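Local coordinates for serine acetyltransferase (Entamoeba histolytica, PDB 3Q1X), which probably catalyses the transfer of an acetyl group from acetyl-CoA to the hydroxyl of L-serine, giving O-acetylserine for cysteine biosynthesis, at residues A[133-138]-A[153-158]. Sequence-based numbering, arbitrary orientation.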
ATOM      1  N   VAL A 133       8.137 -11.185  -5.226  1.00 17.02           N
ATOM      2  CA  VAL A 133       8.455 -12.555  -5.626  1.00 18.02           C
ATOM      3  C   VAL A 133       9.747 -13.075  -4.997  1.00 17.46           C
ATOM      4  O   VAL A 133       9.811 -14.252  -4.657  1.00 17.63           O
ATOM      5  CB  VAL A 133       8.417 -12.772  -7.178  1.00 18.15           C
ATOM      6  CG1 VAL A 133       7.014 -12.527  -7.717  1.00 19.71           C
ATOM      7  CG2 VAL A 133       9.426 -11.933  -7.891  1.00 20.17           C
ATOM      8  N   ILE A 134      10.743 -12.195  -4.824  1.00 17.31           N
ATOM      9  CA  ILE A 134      11.985 -12.520  -4.112  1.00 16.96           C
ATOM     10  C   ILE A 134      11.698 -13.077  -2.724  1.00 17.07           C
ATOM     11  O   ILE A 134      12.225 -14.117  -2.335  1.00 17.44           O
ATOM     12  CB  ILE A 134      12.903 -11.283  -3.950  1.00 17.17           C
ATOM     13  CG1 ILE A 134      13.515 -10.849  -5.281  1.00 16.81           C
ATOM     14  CG2 ILE A 134      14.010 -11.553  -2.951  1.00 17.24           C
ATOM     15  CD1 ILE A 134      14.333  -9.550  -5.185  1.00 16.57           C
ATOM     16  N   VAL A 135      10.868 -12.357  -1.978  1.00 15.75           N
ATOM     17  CA  VAL A 135      10.539 -12.751  -0.624  1.00 16.02           C
ATOM     18  C   VAL A 135       9.588 -13.951  -0.661  1.00 16.22           C
ATOM     19  O   VAL A 135       9.785 -14.910   0.075  1.00 16.56           O
ATOM     20  CB  VAL A 135       9.993 -11.564   0.189  1.00 15.58           C
ATOM     21  CG1 VAL A 135       9.617 -11.997   1.581  1.00 15.45           C
ATOM     22  CG2 VAL A 135      11.026 -10.417   0.232  1.00 16.49           C
ATOM     23  N   TYR A 136       8.593 -13.926  -1.552  1.00 16.45           N
ATOM     24  CA  TYR A 136       7.681 -15.064  -1.686  1.00 16.50           C
ATOM     25  C   TYR A 136       8.399 -16.410  -1.886  1.00 16.10           C
ATOM     26  O   TYR A 136       8.012 -17.427  -1.294  1.00 16.16           O
ATOM     27  CB  TYR A 136       6.664 -14.879  -2.826  1.00 16.40           C
ATOM     28  CG  TYR A 136       6.171 -16.226  -3.323  1.00 16.84           C
ATOM     29  CD1 TYR A 136       5.206 -16.948  -2.610  1.00 15.61           C
ATOM     30  CD2 TYR A 136       6.737 -16.820  -4.457  1.00 17.95           C
ATOM     31  CE1 TYR A 136       4.798 -18.223  -3.041  1.00 16.13           C
ATOM     32  CE2 TYR A 136       6.339 -18.088  -4.886  1.00 17.75           C
ATOM     33  CZ  TYR A 136       5.375 -18.779  -4.176  1.00 17.57           C
ATOM     34  OH  TYR A 136       4.989 -20.033  -4.604  1.00 18.89           O
ATOM     35  N   ARG A 137       9.434 -16.421  -2.721  1.00 16.38           N
ATOM     36  CA  ARG A 137      10.057 -17.691  -3.066  1.00 16.61           C
ATOM     37  C   ARG A 137      10.745 -18.314  -1.854  1.00 16.82           C
ATOM     38  O   ARG A 137      10.799 -19.547  -1.713  1.00 17.44           O
ATOM     39  CB  ARG A 137      10.978 -17.542  -4.282  1.00 17.06           C
ATOM     40  CG  ARG A 137      10.168 -17.253  -5.556  1.00 18.21           C
ATOM     41  CD  ARG A 137      10.848 -17.740  -6.830  1.00 18.00           C
ATOM     42  NE  ARG A 137      10.111 -17.323  -8.026  1.00 18.05           N
ATOM     43  CZ  ARG A 137       9.039 -17.953  -8.504  1.00 16.23           C
ATOM     44  NH1 ARG A 137       8.573 -19.049  -7.899  1.00 16.34           N
ATOM     45  NH2 ARG A 137       8.441 -17.496  -9.593  1.00 17.03           N
ATOM     46  N   ILE A 138      11.222 -17.460  -0.952  1.00 16.64           N
ATOM     47  CA  ILE A 138      11.791 -17.945   0.303  1.00 17.78           C
ATOM     48  C   ILE A 138      10.694 -18.314   1.308  1.00 16.97           C
ATOM     49  O   ILE A 138      10.735 -19.402   1.886  1.00 17.00           O
ATOM     50  CB  ILE A 138      12.849 -16.972   0.874  1.00 17.85           C
ATOM     51  CG1 ILE A 138      14.189 -17.154   0.131  1.00 20.03           C
ATOM     52  CG2 ILE A 138      13.038 -17.183   2.375  1.00 19.17           C
ATOM     53  CD1 ILE A 138      14.242 -16.562  -1.272  1.00 23.58           C
ATOM     54  N   GLU A 153       4.040 -13.779   8.362  1.00 16.75           N
ATOM     55  CA  GLU A 153       4.516 -12.472   8.826  1.00 17.13           C
ATOM     56  C   GLU A 153       5.446 -11.831   7.799  1.00 16.58           C
ATOM     57  O   GLU A 153       5.340 -10.644   7.496  1.00 16.86           O
ATOM     58  CB  GLU A 153       5.248 -12.596  10.165  1.00 17.55           C
ATOM     59  CG  GLU A 153       5.645 -11.259  10.782  1.00 20.47           C
ATOM     60  CD  GLU A 153       6.025 -11.389  12.246  1.00 23.21           C
ATOM     61  OE1 GLU A 153       6.859 -12.260  12.578  1.00 27.40           O
ATOM     62  OE2 GLU A 153       5.483 -10.627  13.062  1.00 25.51           O
ATOM     63  N   MET A 154       6.353 -12.644   7.267  1.00 16.64           N
ATOM     64  CA  MET A 154       7.265 -12.201   6.217  1.00 16.87           C
ATOM     65  C   MET A 154       6.498 -11.648   5.018  1.00 16.37           C
ATOM     66  O   MET A 154       6.807 -10.565   4.513  1.00 17.33           O
ATOM     67  CB  MET A 154       8.150 -13.364   5.779  1.00 16.99           C
ATOM     68  CG  MET A 154       9.344 -12.953   4.938  1.00 19.85           C
ATOM     69  SD  MET A 154      10.241 -14.359   4.233  1.00 24.26           S
ATOM     70  CE  MET A 154      10.097 -15.517   5.560  1.00 19.19           C
ATOM     71  N   MET A 155       5.477 -12.379   4.575  1.00 16.33           N
ATOM     72  CA  MET A 155       4.678 -11.915   3.437  1.00 16.07           C
ATOM     73  C   MET A 155       3.797 -10.698   3.755  1.00 15.61           C
ATOM     74  O   MET A 155       3.459  -9.919   2.854  1.00 14.88           O
ATOM     75  CB  MET A 155       3.836 -13.048   2.853  1.00 15.97           C
ATOM     76  CG  MET A 155       4.641 -14.164   2.225  1.00 16.84           C
ATOM     77  SD  MET A 155       5.971 -13.614   1.161  1.00 17.46           S
ATOM     78  CE  MET A 155       5.049 -12.900  -0.206  1.00 17.32           C
ATOM     79  N   GLU A 156       3.453 -10.506   5.026  1.00 15.88           N
ATOM     80  CA  GLU A 156       2.771  -9.274   5.434  1.00 16.03           C
ATOM     81  C   GLU A 156       3.686  -8.035   5.368  1.00 16.49           C
ATOM     82  O   GLU A 156       3.210  -6.905   5.150  1.00 16.93           O
ATOM     83  CB  GLU A 156       2.131  -9.421   6.817  1.00 15.83           C
ATOM     84  CG  GLU A 156       0.862 -10.290   6.836  1.00 16.78           C
ATOM     85  CD  GLU A 156      -0.196  -9.875   5.832  1.00 16.31           C
ATOM     86  OE1 GLU A 156      -0.320  -8.672   5.516  1.00 16.61           O
ATOM     87  OE2 GLU A 156      -0.920 -10.773   5.365  1.00 17.43           O
ATOM     88  N   SER A 157       4.993  -8.242   5.534  1.00 17.04           N
ATOM     89  CA  SER A 157       5.968  -7.186   5.232  1.00 17.45           C
ATOM     90  C   SER A 157       5.928  -6.805   3.747  1.00 17.02           C
ATOM     91  O   SER A 157       5.879  -5.626   3.396  1.00 17.14           O
ATOM     92  CB  SER A 157       7.383  -7.586   5.643  1.00 17.56           C
ATOM     93  OG  SER A 157       7.511  -7.654   7.049  1.00 19.92           O
ATOM     94  N   VAL A 158       5.934  -7.819   2.883  1.00 16.05           N
ATOM     95  CA  VAL A 158       5.746  -7.620   1.444  1.00 15.76           C
ATOM     96  C   VAL A 158       4.413  -6.904   1.157  1.00 15.46           C
ATOM     97  O   VAL A 158       4.374  -5.921   0.408  1.00 16.05           O
ATOM     98  CB  VAL A 158       5.808  -8.965   0.693  1.00 15.11           C
ATOM     99  CG1 VAL A 158       5.340  -8.796  -0.736  1.00 16.92           C
ATOM    100  CG2 VAL A 158       7.221  -9.569   0.756  1.00 15.21           C
TER
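Val135 packs against Met154, Met155 and Val158, a compact example of how two antiparallel helices can be joined without a hydrogen bond, by apolar side chains packing on each other and on the facing main chain. The axes pass 9.7 Å apart at 173°. The two methyls of Val135 share the work unequally. CG1, anti to the backbone N (chi1 178°), reaches out to the facing helix and bridges two residues, lying 3.5 Å from Met154 CG and equally close to Val158 CG2, whereas CG2 makes only a looser contact with Val158 CG2. That same Val158 methyl comes up against Val135 CB at 3.5 Å, a tight carbon pair, as the two valines lie alongside, running opposite ways. The methionines differ in shape. Met154 is extended through its first two torsions, which carry SD to 3.6 Å from Val135 CG1 and leave it 4.4 Å from Ile138 CG2; the bend at chi3 turns only the terminal methyl. Met155 starts beside its own backbone N and folds at chi2 (-45°) and again at chi3, bringing the thioether against the main chain of the other helix: SD rests 3.6 Å from Tyr136 CA, and the CE methyl lies 3.7 Å from Tyr136 CB. The contact therefore meets the root of the tyrosine, whose ring departs from the interface to put OH on Ala170 O, in the first turns of the left-handed beta-helix. Arg137, on the side turned from the contact, forms a salt bridge with Asp106 of helix 82-113 and hydrogen bonds to the carbonyls of Ile172 and Lys173. Glu153 forms a salt bridge with Arg125 of a second subunit. This buried contact joins helices 128-144 and 150-162, the last two before the beta-helix, with helices 36-45 and 82-113 packed against Ile138.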